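PDB 1ZPW: CRISPR-associated endonuclease Cas2 2 from Thermus thermophilus, which probably acts as a metal-dependent endoribonuclease of the Cas2 family, working in CRISPR adaptive immunity as a homodimer that assembles with Cas1. Local coordinates for residues Gly2-Ala7 / Pro68-Val73; Asp11-Thr16 / Gly60-Arg65; Val19-Leu24 / Arg51-Leu56. One frame throughout, in Å; residues are numbered along the deposited sequence.

Interaction 1. Residues Gly2-Ala7 / Pro68-Val73; sequences GKRLYA and PVAGQV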
ATOM      1  N   GLY A   2      17.518   0.252  -5.096  1.00 34.65           N
ATOM      2  CA  GLY A   2      16.684   0.546  -6.295  1.00 33.23           C
ATOM      3  C   GLY A   2      15.239   0.154  -6.039  1.00 31.87           C
ATOM      4  O   GLY A   2      14.800   0.127  -4.877  1.00 33.15           O
ATOM      5  N   LYS A   3      14.493  -0.167  -7.093  1.00 30.45           N
ATOM      6  CA  LYS A   3      13.093  -0.580  -6.880  1.00 28.02           C
ATOM      7  C   LYS A   3      12.969  -1.965  -6.230  1.00 26.87           C
ATOM      8  O   LYS A   3      13.698  -2.920  -6.529  1.00 26.44           O
ATOM      9  CB  LYS A   3      12.241  -0.488  -8.156  1.00 29.36           C
ATOM     10  CG  LYS A   3      11.769  -1.833  -8.702  1.00 27.96           C
ATOM     11  CD  LYS A   3      11.553  -1.793 -10.210  1.00 29.41           C
ATOM     12  CE  LYS A   3      10.298  -2.533 -10.623  1.00 28.65           C
ATOM     13  NZ  LYS A   3      10.543  -3.601 -11.635  1.00 25.11           N
ATOM     14  N   ARG A   4      12.037  -2.066  -5.307  1.00 23.26           N
ATOM     15  CA  ARG A   4      11.782  -3.336  -4.687  1.00 21.17           C
ATOM     16  C   ARG A   4      10.289  -3.406  -4.533  1.00 18.04           C
ATOM     17  O   ARG A   4       9.615  -2.377  -4.558  1.00 16.09           O
ATOM     18  CB  ARG A   4      12.381  -3.366  -3.295  1.00 22.47           C
ATOM     19  CG  ARG A   4      13.876  -3.364  -3.177  1.00 28.29           C
ATOM     20  CD  ARG A   4      14.316  -3.164  -1.722  1.00 35.08           C
ATOM     21  NE  ARG A   4      14.374  -4.413  -0.956  1.00 38.92           N
ATOM     22  CZ  ARG A   4      13.325  -5.142  -0.581  1.00 39.04           C
ATOM     23  NH1 ARG A   4      12.090  -4.776  -0.912  1.00 40.25           N
ATOM     24  NH2 ARG A   4      13.512  -6.254   0.118  1.00 38.45           N
ATOM     25  N   LEU A   5       9.779  -4.623  -4.358  1.00 16.35           N
ATOM     26  CA  LEU A   5       8.354  -4.832  -4.067  1.00 14.77           C
ATOM     27  C   LEU A   5       8.039  -4.532  -2.600  1.00 14.14           C
ATOM     28  O   LEU A   5       8.763  -4.960  -1.693  1.00 13.46           O
ATOM     29  CB  LEU A   5       7.941  -6.278  -4.384  1.00 14.97           C
ATOM     30  CG  LEU A   5       6.510  -6.715  -4.030  1.00 15.23           C
ATOM     31  CD1 LEU A   5       5.520  -5.920  -4.882  1.00 16.74           C
ATOM     32  CD2 LEU A   5       6.325  -8.216  -4.267  1.00 17.08           C
ATOM     33  N   TYR A   6       6.965  -3.780  -2.387  1.00 13.74           N
ATOM     34  CA  TYR A   6       6.443  -3.553  -1.030  1.00 13.20           C
ATOM     35  C   TYR A   6       4.994  -3.957  -0.983  1.00 13.24           C
ATOM     36  O   TYR A   6       4.233  -3.712  -1.922  1.00 14.02           O
ATOM     37  CB  TYR A   6       6.547  -2.076  -0.621  1.00 13.41           C
ATOM     38  CG  TYR A   6       7.957  -1.569  -0.432  1.00 13.31           C
ATOM     39  CD1 TYR A   6       8.759  -1.245  -1.544  1.00 15.24           C
ATOM     40  CD2 TYR A   6       8.474  -1.382   0.855  1.00 13.69           C
ATOM     41  CE1 TYR A   6      10.070  -0.788  -1.354  1.00 15.69           C
ATOM     42  CE2 TYR A   6       9.779  -0.906   1.040  1.00 14.97           C
ATOM     43  CZ  TYR A   6      10.544  -0.602  -0.075  1.00 16.21           C
ATOM     44  OH  TYR A   6      11.834  -0.142   0.108  1.00 21.26           O
ATOM     45  N   ALA A   7       4.591  -4.579   0.126  1.00 11.76           N
ATOM     46  CA  ALA A   7       3.169  -4.784   0.399  1.00 10.64           C
ATOM     47  C   ALA A   7       2.734  -3.628   1.285  1.00 11.07           C
ATOM     48  O   ALA A   7       3.370  -3.330   2.304  1.00 11.02           O
ATOM     49  CB  ALA A   7       2.925  -6.108   1.119  1.00  9.97           C
ATOM     50  N   PRO A  68       8.725  -4.239   3.131  1.00 12.85           N
ATOM     51  CA  PRO A  68       9.613  -4.570   2.010  1.00 13.86           C
ATOM     52  C   PRO A  68       9.645  -6.074   1.820  1.00 13.69           C
ATOM     53  O   PRO A  68       9.833  -6.801   2.804  1.00 14.90           O
ATOM     54  CB  PRO A  68      10.984  -4.023   2.445  1.00 14.78           C
ATOM     55  CG  PRO A  68      10.884  -3.709   3.902  1.00 15.44           C
ATOM     56  CD  PRO A  68       9.443  -3.866   4.376  1.00 13.70           C
ATOM     57  N   VAL A  69       9.432  -6.550   0.599  1.00 13.94           N
ATOM     58  CA  VAL A  69       9.262  -7.987   0.352  1.00 15.02           C
ATOM     59  C   VAL A  69      10.556  -8.535  -0.226  1.00 17.35           C
ATOM     60  O   VAL A  69      11.199  -7.879  -1.034  1.00 18.82           O
ATOM     61  CB  VAL A  69       8.131  -8.246  -0.650  1.00 14.44           C
ATOM     62  CG1 VAL A  69       8.029  -9.733  -1.002  1.00 16.55           C
ATOM     63  CG2 VAL A  69       6.806  -7.718  -0.080  1.00 16.72           C
ATOM     64  N   ALA A  70      10.957  -9.705   0.232  1.00 19.58           N
ATOM     65  CA  ALA A  70      12.103 -10.343  -0.399  1.00 22.16           C
ATOM     66  C   ALA A  70      11.909 -11.806  -0.326  1.00 22.66           C
ATOM     67  O   ALA A  70      11.947 -12.411   0.753  1.00 24.45           O
ATOM     68  CB  ALA A  70      13.416  -9.899   0.227  1.00 23.42           C
ATOM     69  N   GLY A  71      11.634 -12.356  -1.501  1.00 23.07           N
ATOM     70  CA  GLY A  71      11.452 -13.777  -1.699  1.00 23.29           C
ATOM     71  C   GLY A  71      10.134 -14.029  -2.390  1.00 23.41           C
ATOM     72  O   GLY A  71       9.513 -13.092  -2.931  1.00 24.66           O
ATOM     73  N   GLN A  72       9.699 -15.292  -2.385  1.00 21.55           N
ATOM     74  CA  GLN A  72       8.514 -15.683  -3.134  1.00 20.86           C
ATOM     75  C   GLN A  72       7.265 -15.299  -2.359  1.00 19.28           C
ATOM     76  O   GLN A  72       7.094 -15.752  -1.232  1.00 19.78           O
ATOM     77  CB  GLN A  72       8.499 -17.207  -3.332  1.00 21.46           C
ATOM     78  CG  GLN A  72       7.334 -17.719  -4.212  1.00 23.24           C
ATOM     79  CD  GLN A  72       7.326 -17.104  -5.618  1.00 27.60           C
ATOM     80  OE1 GLN A  72       8.291 -17.276  -6.381  1.00 29.83           O
ATOM     81  NE2 GLN A  72       6.252 -16.394  -5.965  1.00 26.88           N
ATOM     82  N   VAL A  73       6.413 -14.476  -2.964  1.00 17.73           N
ATOM     83  CA  VAL A  73       5.064 -14.244  -2.406  1.00 16.67           C
ATOM     84  C   VAL A  73       4.201 -15.480  -2.684  1.00 16.90           C
ATOM     85  O   VAL A  73       4.224 -16.028  -3.788  1.00 18.00           O
ATOM     86  CB  VAL A  73       4.375 -12.997  -3.041  1.00 16.13           C
ATOM     87  CG1 VAL A  73       2.962 -12.821  -2.507  1.00 15.68           C
ATOM     88  CG2 VAL A  73       5.205 -11.753  -2.818  1.00 16.43           C
TER
HETATM   89  O   HOH W   1      11.488  -7.017  -3.691  1.00 33.38           O
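Tyr6 and Pro68 form an antiparallel, non-hydrogen-bonded pair, CA to CA 4.5 Å, where strand 4-11 begins and strand 63-68, outermost within the chain, ends in the antiparallel ferredoxin-like sheet of Cas2. On its other side strand 4-11 bonds to strand 36-41, through Tyr6 with Cys39 and Arg4 with Leu41.

One residue beyond this pair on each strand, a single direct backbone bond remains: Val69 N donates to Leu5 O at 2.9 Å, nearly straight at 162°. In place of the reciprocal bond, a water accepts from Leu5 N and donates to Val69 O at 2.8 Å, where the chains separate.

Val69 O is also approached by the Arg4 guanidinium, through two weak bonds. Arg4, bent at chi3 (86°), brings its NH1 and NH2 to Val69 O at 3.2 and 3.1 Å, with N-H...O angles well short of straight. Pro68 CB lies over one face of this guanidinium, and Ala70 CB approaches NH2 obliquely.

Apolar contacts fall on both faces of the sheet. On the Tyr6 and Pro68 face, Tyr6 CE2 meets Pro68 CB at 3.6 Å, the ring slanting across the pyrrolidine. On the opposite face Leu5 and Val69 lie side by side, pointing the same way, and Val69 CG2 lies against Leu5 O and Ala7 N. With CG of Leu5 anti to its own N (chi1 175°), the CD2 methyl of Leu5 touches Val69 CG1 and Val73 CG2, each at 4.0 Å.

Interaction 2. Residues Asp11-Thr16 / Gly60-Arg65; sequences DIPDDT and GQDALR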
ATOM      1  N   ASP A  11      -5.561   0.036   7.353  1.00 12.57           N
ATOM      2  CA  ASP A  11      -6.733  -0.186   8.173  1.00 13.08           C
ATOM      3  C   ASP A  11      -7.228   1.222   8.503  1.00 13.36           C
ATOM      4  O   ASP A  11      -6.690   1.879   9.398  1.00 13.86           O
ATOM      5  CB  ASP A  11      -6.238  -0.904   9.425  1.00 15.79           C
ATOM      6  CG  ASP A  11      -7.320  -1.445  10.264  1.00 20.09           C
ATOM      7  OD1 ASP A  11      -8.508  -1.027  10.116  1.00 22.76           O
ATOM      8  OD2 ASP A  11      -7.037  -2.294  11.162  1.00 21.61           O
ATOM      9  N   ILE A  12      -8.222   1.692   7.730  1.00 13.25           N
ATOM     10  CA  ILE A  12      -8.733   3.065   7.821  1.00 13.18           C
ATOM     11  C   ILE A  12     -10.240   2.983   8.064  1.00 13.46           C
ATOM     12  O   ILE A  12     -10.966   2.568   7.181  1.00 14.25           O
ATOM     13  CB  ILE A  12      -8.466   3.815   6.479  1.00 12.97           C
ATOM     14  CG1 ILE A  12      -7.037   3.632   5.930  0.65 15.99           C
ATOM     15  CG2 ILE A  12      -9.010   5.280   6.510  1.00 14.22           C
ATOM     16  CD1 ILE A  12      -5.962   4.146   6.798  0.65 15.80           C
ATOM     17  N   PRO A  13     -10.707   3.330   9.240  1.00 13.63           N
ATOM     18  CA  PRO A  13     -12.152   3.184   9.524  1.00 14.79           C
ATOM     19  C   PRO A  13     -13.064   4.085   8.732  1.00 15.70           C
ATOM     20  O   PRO A  13     -14.248   3.722   8.438  1.00 16.55           O
ATOM     21  CB  PRO A  13     -12.257   3.400  11.049  1.00 15.99           C
ATOM     22  CG  PRO A  13     -10.970   4.046  11.472  1.00 17.74           C
ATOM     23  CD  PRO A  13      -9.930   3.711  10.430  1.00 14.50           C
ATOM     24  N   ASP A  14     -12.545   5.246   8.351  1.00 14.93           N
ATOM     25  CA  ASP A  14     -13.324   6.248   7.654  1.00 15.03           C
ATOM     26  C   ASP A  14     -13.369   6.017   6.154  1.00 14.44           C
ATOM     27  O   ASP A  14     -12.314   5.933   5.488  1.00 13.70           O
ATOM     28  CB  ASP A  14     -12.767   7.636   7.935  1.00 15.68           C
ATOM     29  CG  ASP A  14     -13.572   8.722   7.251  1.00 17.16           C
ATOM     30  OD1 ASP A  14     -14.700   9.023   7.748  1.00 22.20           O
ATOM     31  OD2 ASP A  14     -13.209   9.316   6.223  1.00 16.02           O
ATOM     32  N   ASP A  15     -14.579   5.911   5.593  1.00 14.46           N
ATOM     33  CA  ASP A  15     -14.672   5.568   4.167  1.00 14.13           C
ATOM     34  C   ASP A  15     -14.024   6.605   3.240  1.00 14.27           C
ATOM     35  O   ASP A  15     -13.376   6.238   2.261  1.00 13.74           O
ATOM     36  CB  ASP A  15     -16.139   5.389   3.733  1.00 14.40           C
ATOM     37  CG  ASP A  15     -16.764   4.099   4.226  1.00 17.10           C
ATOM     38  OD1 ASP A  15     -16.084   3.166   4.727  1.00 17.08           O
ATOM     39  OD2 ASP A  15     -18.010   3.951   4.130  1.00 16.96           O
ATOM     40  N   THR A  16     -14.248   7.901   3.523  1.00 14.87           N
ATOM     41  CA  THR A  16     -13.705   8.959   2.681  1.00 15.20           C
ATOM     42  C   THR A  16     -12.171   8.950   2.684  1.00 13.90           C
ATOM     43  O   THR A  16     -11.568   9.025   1.619  1.00 14.28           O
ATOM     44  CB  THR A  16     -14.247  10.335   3.107  1.00 15.84           C
ATOM     45  OG1 THR A  16     -15.666  10.374   2.883  1.00 18.03           O
ATOM     46  CG2 THR A  16     -13.711  11.434   2.201  1.00 17.53           C
ATOM     47  N   GLY A  60      -4.386   9.257  14.599  1.00 22.66           N
ATOM     48  CA  GLY A  60      -5.003   8.709  15.794  1.00 22.55           C
ATOM     49  C   GLY A  60      -5.997   7.579  15.567  1.00 20.93           C
ATOM     50  O   GLY A  60      -6.335   6.871  16.522  1.00 22.15           O
ATOM     51  N   GLN A  61      -6.468   7.404  14.328  1.00 19.21           N
ATOM     52  CA  GLN A  61      -7.456   6.360  14.012  1.00 18.69           C
ATOM     53  C   GLN A  61      -6.982   5.327  12.983  1.00 16.68           C
ATOM     54  O   GLN A  61      -7.506   4.198  12.959  1.00 17.07           O
ATOM     55  CB  GLN A  61      -8.756   6.949  13.475  1.00 19.56           C
ATOM     56  CG  GLN A  61      -9.579   7.725  14.481  1.00 24.20           C
ATOM     57  CD  GLN A  61     -10.986   8.094  13.964  1.00 31.00           C
ATOM     58  OE1 GLN A  61     -11.748   8.747  14.683  1.00 38.27           O
ATOM     59  NE2 GLN A  61     -11.331   7.681  12.735  1.00 34.00           N
ATOM     60  N   ASP A  62      -6.071   5.733  12.119  1.00 14.63           N
ATOM     61  CA  ASP A  62      -5.754   4.977  10.894  1.00 13.18           C
ATOM     62  C   ASP A  62      -4.441   4.256  11.062  1.00 14.29           C
ATOM     63  O   ASP A  62      -3.580   4.697  11.848  1.00 13.70           O
ATOM     64  CB  ASP A  62      -5.572   5.957   9.739  1.00 13.39           C
ATOM     65  CG  ASP A  62      -6.838   6.640   9.344  1.00 13.43           C
ATOM     66  OD1 ASP A  62      -7.950   6.205   9.775  1.00 12.66           O
ATOM     67  OD2 ASP A  62      -6.812   7.618   8.598  1.00 12.60           O
ATOM     68  N   ALA A  63      -4.279   3.147  10.340  1.00 13.97           N
ATOM     69  CA  ALA A  63      -3.009   2.418  10.318  1.00 13.65           C
ATOM     70  C   ALA A  63      -2.579   2.129   8.894  1.00 13.77           C
ATOM     71  O   ALA A  63      -3.359   1.677   8.080  1.00 14.09           O
ATOM     72  CB  ALA A  63      -3.165   1.113  11.042  1.00 14.97           C
ATOM     73  N   LEU A  64      -1.294   2.317   8.624  1.00 13.80           N
ATOM     74  CA  LEU A  64      -0.718   1.976   7.339  1.00 14.03           C
ATOM     75  C   LEU A  64       0.599   1.272   7.615  1.00 13.19           C
ATOM     76  O   LEU A  64       1.472   1.821   8.307  1.00 14.02           O
ATOM     77  CB  LEU A  64      -0.494   3.251   6.492  1.00 15.54           C
ATOM     78  CG  LEU A  64       0.006   3.078   5.058  1.00 15.78           C
ATOM     79  CD1 LEU A  64       0.111   4.432   4.330  1.00 23.46           C
ATOM     80  CD2 LEU A  64       1.343   2.443   4.952  1.00 19.82           C
ATOM     81  N   ARG A  65       0.742   0.056   7.090  1.00 11.04           N
ATOM     82  CA  ARG A  65       1.997  -0.673   7.265  1.00 11.93           C
ATOM     83  C   ARG A  65       2.639  -0.939   5.931  1.00 12.39           C
ATOM     84  O   ARG A  65       1.971  -1.365   4.992  1.00 11.98           O
ATOM     85  CB  ARG A  65       1.770  -1.979   8.027  1.00 13.71           C
ATOM     86  CG  ARG A  65       1.157  -1.739   9.408  1.00 15.42           C
ATOM     87  CD  ARG A  65       0.868  -3.044  10.197  1.00 17.67           C
ATOM     88  NE  ARG A  65       2.075  -3.536  10.858  1.00 17.73           N
ATOM     89  CZ  ARG A  65       2.479  -3.127  12.070  1.00 18.73           C
ATOM     90  NH1 ARG A  65       3.611  -3.597  12.601  1.00 19.64           N
ATOM     91  NH2 ARG A  65       1.761  -2.216  12.723  1.00 18.25           N
TER
HETATM   92  O   HOH W   2      -6.886   1.639  12.167  1.00 20.18           O
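Two backbone bonds join Asp11, the last residue of strand 4-11, to Ala63, the first of strand 63-68: Asp11 N to Ala63 O at 2.8 Å (164°) and Ala63 N to Asp11 O at 2.9 Å (159°). They make an antiparallel hydrogen-bonded pair between neighbouring strands of the ferredoxin-like sheet.

Asp11 O has a second donor, a water that also donates to Gln61 O at 2.7 Å. The water joins two carbonyl oxygens just past the last direct bond, where Pro13 has no N-H to give to Gln61 O. A long CA-H...O contact from Asp62 CA also points at Asp11 O.

The side-chain packing centres on Asp62. Ile12 CD1 rests on Asp62 CB at 3.5 Å while Ile12 CG2 lies near the carboxylate; Ile12 has a second conformer, so these details hold for the one described. Pro13 CD comes within 3.3 Å of Asp62 OD1, its ring slanting across the carboxylate.

A hydrogen bond from Asp58 N and a salt bridge with Arg17 NE both hold Asp62 OD2. On the other segment, Asp14 is the N-cap of helix 15-26, its OD2 bonded to Arg17 N.

Asp11 is the predicted catalytic magnesium ligand. Its CB faces Ala63 CB at 4.0 Å, but with CG anti to the backbone N (chi1 -169°) the carboxylate leads away from the partner strand. Main-chain atoms and a water therefore fix the position of Asp11, while its carboxylate takes no part in this pairing, consistent with a role in binding metal.

Interaction 3. Residues Val19-Leu24 / Arg51-Leu56; sequences VKLANL and RRARRL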
ATOM      1  N   VAL A  19     -10.953   5.937   0.636  1.00 11.66           N
ATOM      2  CA  VAL A  19     -11.061   6.126  -0.810  1.00 13.02           C
ATOM      3  C   VAL A  19      -9.874   6.984  -1.266  1.00 12.91           C
ATOM      4  O   VAL A  19      -9.224   6.676  -2.267  1.00 13.59           O
ATOM      5  CB  VAL A  19     -12.387   6.848  -1.177  1.00 14.11           C
ATOM      6  CG1 VAL A  19     -12.307   7.317  -2.605  1.00 15.51           C
ATOM      7  CG2 VAL A  19     -13.558   5.862  -0.998  1.00 13.66           C
ATOM      8  N   LYS A  20      -9.594   8.057  -0.512  1.00 12.37           N
ATOM      9  CA  LYS A  20      -8.473   8.928  -0.899  1.00 13.19           C
ATOM     10  C   LYS A  20      -7.134   8.196  -0.856  1.00 13.05           C
ATOM     11  O   LYS A  20      -6.283   8.351  -1.764  1.00 13.48           O
ATOM     12  CB  LYS A  20      -8.427  10.151   0.005  1.00 13.16           C
ATOM     13  CG  LYS A  20      -9.633  11.068  -0.249  1.00 16.22           C
ATOM     14  CD  LYS A  20      -9.572  12.274   0.652  1.00 20.58           C
ATOM     15  CE  LYS A  20     -10.818  13.102   0.491  1.00 23.98           C
ATOM     16  NZ  LYS A  20     -10.792  14.228   1.485  1.00 27.55           N
ATOM     17  N   LEU A  21      -6.960   7.359   0.172  1.00 12.88           N
ATOM     18  CA  LEU A  21      -5.710   6.610   0.293  1.00 12.46           C
ATOM     19  C   LEU A  21      -5.583   5.589  -0.837  1.00 12.60           C
ATOM     20  O   LEU A  21      -4.536   5.471  -1.427  1.00 11.28           O
ATOM     21  CB  LEU A  21      -5.608   5.926   1.662  1.00 13.86           C
ATOM     22  CG  LEU A  21      -4.330   5.101   1.806  1.00 13.21           C
ATOM     23  CD1 LEU A  21      -3.063   5.968   1.723  1.00 15.37           C
ATOM     24  CD2 LEU A  21      -4.353   4.313   3.106  1.00 21.45           C
ATOM     25  N   ALA A  22      -6.652   4.873  -1.153  1.00 12.24           N
ATOM     26  CA  ALA A  22      -6.594   3.932  -2.280  1.00 11.32           C
ATOM     27  C   ALA A  22      -6.272   4.617  -3.596  1.00 12.52           C
ATOM     28  O   ALA A  22      -5.503   4.085  -4.401  1.00 13.09           O
ATOM     29  CB  ALA A  22      -7.892   3.123  -2.395  1.00 12.87           C
ATOM     30  N   ASN A  23      -6.856   5.781  -3.823  1.00 12.51           N
ATOM     31  CA  ASN A  23      -6.578   6.524  -5.038  1.00 13.44           C
ATOM     32  C   ASN A  23      -5.122   6.941  -5.091  1.00 12.89           C
ATOM     33  O   ASN A  23      -4.478   6.883  -6.151  1.00 14.12           O
ATOM     34  CB  ASN A  23      -7.502   7.737  -5.146  0.65 14.19           C
ATOM     35  CG  ASN A  23      -8.928   7.356  -5.441  0.65 17.26           C
ATOM     36  OD1 ASN A  23      -9.201   6.294  -6.028  0.65 22.49           O
ATOM     37  ND2 ASN A  23      -9.867   8.220  -5.047  0.65 20.21           N
ATOM     38  N   LEU A  24      -4.578   7.332  -3.940  1.00 11.81           N
ATOM     39  CA  LEU A  24      -3.144   7.637  -3.873  1.00 12.28           C
ATOM     40  C   LEU A  24      -2.285   6.418  -4.218  1.00 13.04           C
ATOM     41  O   LEU A  24      -1.359   6.496  -5.033  1.00 12.71           O
ATOM     42  CB  LEU A  24      -2.804   8.212  -2.501  1.00 11.66           C
ATOM     43  CG  LEU A  24      -1.306   8.353  -2.234  1.00 14.11           C
ATOM     44  CD1 LEU A  24      -0.774   9.432  -3.165  1.00 16.84           C
ATOM     45  CD2 LEU A  24      -1.023   8.678  -0.767  1.00 13.95           C
ATOM     46  N   ARG A  51       4.984  10.755   2.493  1.00 14.88           N
ATOM     47  CA  ARG A  51       4.665  12.163   2.587  1.00 15.02           C
ATOM     48  C   ARG A  51       3.219  12.437   2.189  1.00 15.80           C
ATOM     49  O   ARG A  51       2.509  13.177   2.888  1.00 17.15           O
ATOM     50  CB  ARG A  51       5.643  12.957   1.715  1.00 16.25           C
ATOM     51  CG  ARG A  51       5.270  14.381   1.349  0.65 18.74           C
ATOM     52  CD  ARG A  51       6.090  14.989   0.153  0.65 18.55           C
ATOM     53  NE  ARG A  51       7.500  14.577   0.081  0.65 23.86           N
ATOM     54  CZ  ARG A  51       8.454  14.951   0.951  0.65 20.99           C
ATOM     55  NH1 ARG A  51       9.709  14.528   0.819  0.65 19.46           N
ATOM     56  NH2 ARG A  51       8.139  15.743   1.968  0.65 21.30           N
ATOM     57  N   ARG A  52       2.772  11.804   1.107  1.00 13.43           N
ATOM     58  CA  ARG A  52       1.421  12.028   0.601  1.00 14.19           C
ATOM     59  C   ARG A  52       0.403  11.293   1.459  1.00 14.50           C
ATOM     60  O   ARG A  52      -0.694  11.813   1.665  1.00 15.10           O
ATOM     61  CB  ARG A  52       1.356  11.622  -0.879  1.00 14.10           C
ATOM     62  CG  ARG A  52       2.252  12.543  -1.746  1.00 15.56           C
ATOM     63  CD  ARG A  52       2.287  12.260  -3.213  1.00 22.03           C
ATOM     64  NE  ARG A  52       1.018  12.561  -3.870  1.00 30.94           N
ATOM     65  CZ  ARG A  52       0.704  12.107  -5.087  1.00 35.73           C
ATOM     66  NH1 ARG A  52       1.564  11.339  -5.763  1.00 38.77           N
ATOM     67  NH2 ARG A  52      -0.467  12.408  -5.624  1.00 39.74           N
ATOM     68  N   ALA A  53       0.752  10.103   1.946  1.00 14.83           N
ATOM     69  CA  ALA A  53      -0.181   9.342   2.795  1.00 15.58           C
ATOM     70  C   ALA A  53      -0.415  10.106   4.100  1.00 16.95           C
ATOM     71  O   ALA A  53      -1.530  10.223   4.575  1.00 15.71           O
ATOM     72  CB  ALA A  53       0.350   7.938   3.075  1.00 15.16           C
ATOM     73  N   ARG A  54       0.647  10.715   4.612  1.00 18.03           N
ATOM     74  CA  ARG A  54       0.519  11.495   5.838  1.00 20.19           C
ATOM     75  C   ARG A  54      -0.451  12.662   5.734  1.00 20.54           C
ATOM     76  O   ARG A  54      -1.062  13.044   6.744  1.00 22.64           O
ATOM     77  CB  ARG A  54       1.879  12.029   6.216  1.00 19.55           C
ATOM     78  CG  ARG A  54       2.789  11.019   6.784  1.00 19.28           C
ATOM     79  CD  ARG A  54       4.123  11.692   7.087  1.00 23.06           C
ATOM     80  NE  ARG A  54       5.178  10.773   7.441  1.00 23.82           N
ATOM     81  CZ  ARG A  54       5.287  10.223   8.631  1.00 23.79           C
ATOM     82  NH1 ARG A  54       4.387  10.478   9.575  1.00 26.87           N
ATOM     83  NH2 ARG A  54       6.290   9.409   8.882  1.00 25.63           N
ATOM     84  N   ARG A  55      -0.583  13.270   4.567  1.00 21.16           N
ATOM     85  CA  ARG A  55      -1.527  14.368   4.407  1.00 21.84           C
ATOM     86  C   ARG A  55      -2.942  13.847   4.613  1.00 22.27           C
ATOM     87  O   ARG A  55      -3.800  14.590   5.076  1.00 23.16           O
ATOM     88  CB  ARG A  55      -1.427  15.086   3.049  1.00 22.06           C
ATOM     89  CG  ARG A  55      -0.053  15.613   2.697  1.00 22.94           C
ATOM     90  CD  ARG A  55       0.053  16.275   1.315  1.00 25.07           C
ATOM     91  NE  ARG A  55       1.334  16.966   1.174  1.00 27.56           N
ATOM     92  CZ  ARG A  55       2.056  17.007   0.070  1.00 24.58           C
ATOM     93  NH1 ARG A  55       1.620  16.401  -1.031  1.00 26.97           N
ATOM     94  NH2 ARG A  55       3.231  17.643   0.070  1.00 27.59           N
ATOM     95  N   LEU A  56      -3.168  12.569   4.274  1.00 20.81           N
ATOM     96  CA  LEU A  56      -4.526  12.012   4.197  1.00 21.30           C
ATOM     97  C   LEU A  56      -5.020  11.341   5.452  1.00 21.23           C
ATOM     98  O   LEU A  56      -6.238  11.349   5.700  1.00 21.70           O
ATOM     99  CB  LEU A  56      -4.613  10.971   3.067  1.00 21.08           C
ATOM    100  CG  LEU A  56      -4.313  11.454   1.650  1.00 22.47           C
ATOM    101  CD1 LEU A  56      -4.313  10.292   0.654  1.00 22.79           C
ATOM    102  CD2 LEU A  56      -5.267  12.536   1.192  1.00 24.89           C
TER
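Lys20 O accepts the helical bond from Leu24 N at 2.9 Å, and Leu56 CD1 of the facing helix comes within 3.7 Å of the same Lys20 O. Leu56 spans from Leu24 to Lys20: its CD1 also meets Leu24 CD2 at 3.9 Å, and its CD2 rests against Lys20 CB while the lysine's extended chain leads away.

Leu24 CD2 presses against the backbone of the facing helix, 3.5 Å from Ala53 N. Ala53 CB meets two leucines, 4.1 Å from Leu24 CD2 and 4.2 Å from Leu21 CD1. The other methyl, Leu24 CD1, sits over the centre of one face of the Arg52 guanidinium, 3.6 Å from Arg52 CZ. Arg52 is bent at chi3 (69°), which folds the group back over the leucine; its NH1 has a weak bond to Tyr28 OH and a long, weak ion pair with Asp48.

The segments run almost antiparallel, at 168°, with their axes 10.0 Å apart. They belong to the two helices of the ferredoxin-like fold, 15-26 and 43-56; beneath them Leu21 packs on Tyr10 of strand 4-11, and on Ile12 and Leu57 in the adjoining loops.

How the interactions relate
From the N terminus, strand 4-11 enters interaction 1 at its start and interaction 2 at its end, and helix 15-26 then supplies the first half of interaction 3. The contacts close in reverse order: helix 43-56 completes interaction 3, the start of strand 63-68 completes interaction 2, and the chain leaving that strand completes interaction 1. The three loops are thus concentric, without crossing. Interactions 1 and 2 pin the two ends of one strand pair, their centres 23 Å apart, whereas interaction 3 joins the helices. Interactions 2 and 3 touch, through Leu64 CD1 on Ala53 CB at 3.7 Å and Ile12 on Leu21, coupling the helical layer to the sheet near Asp11.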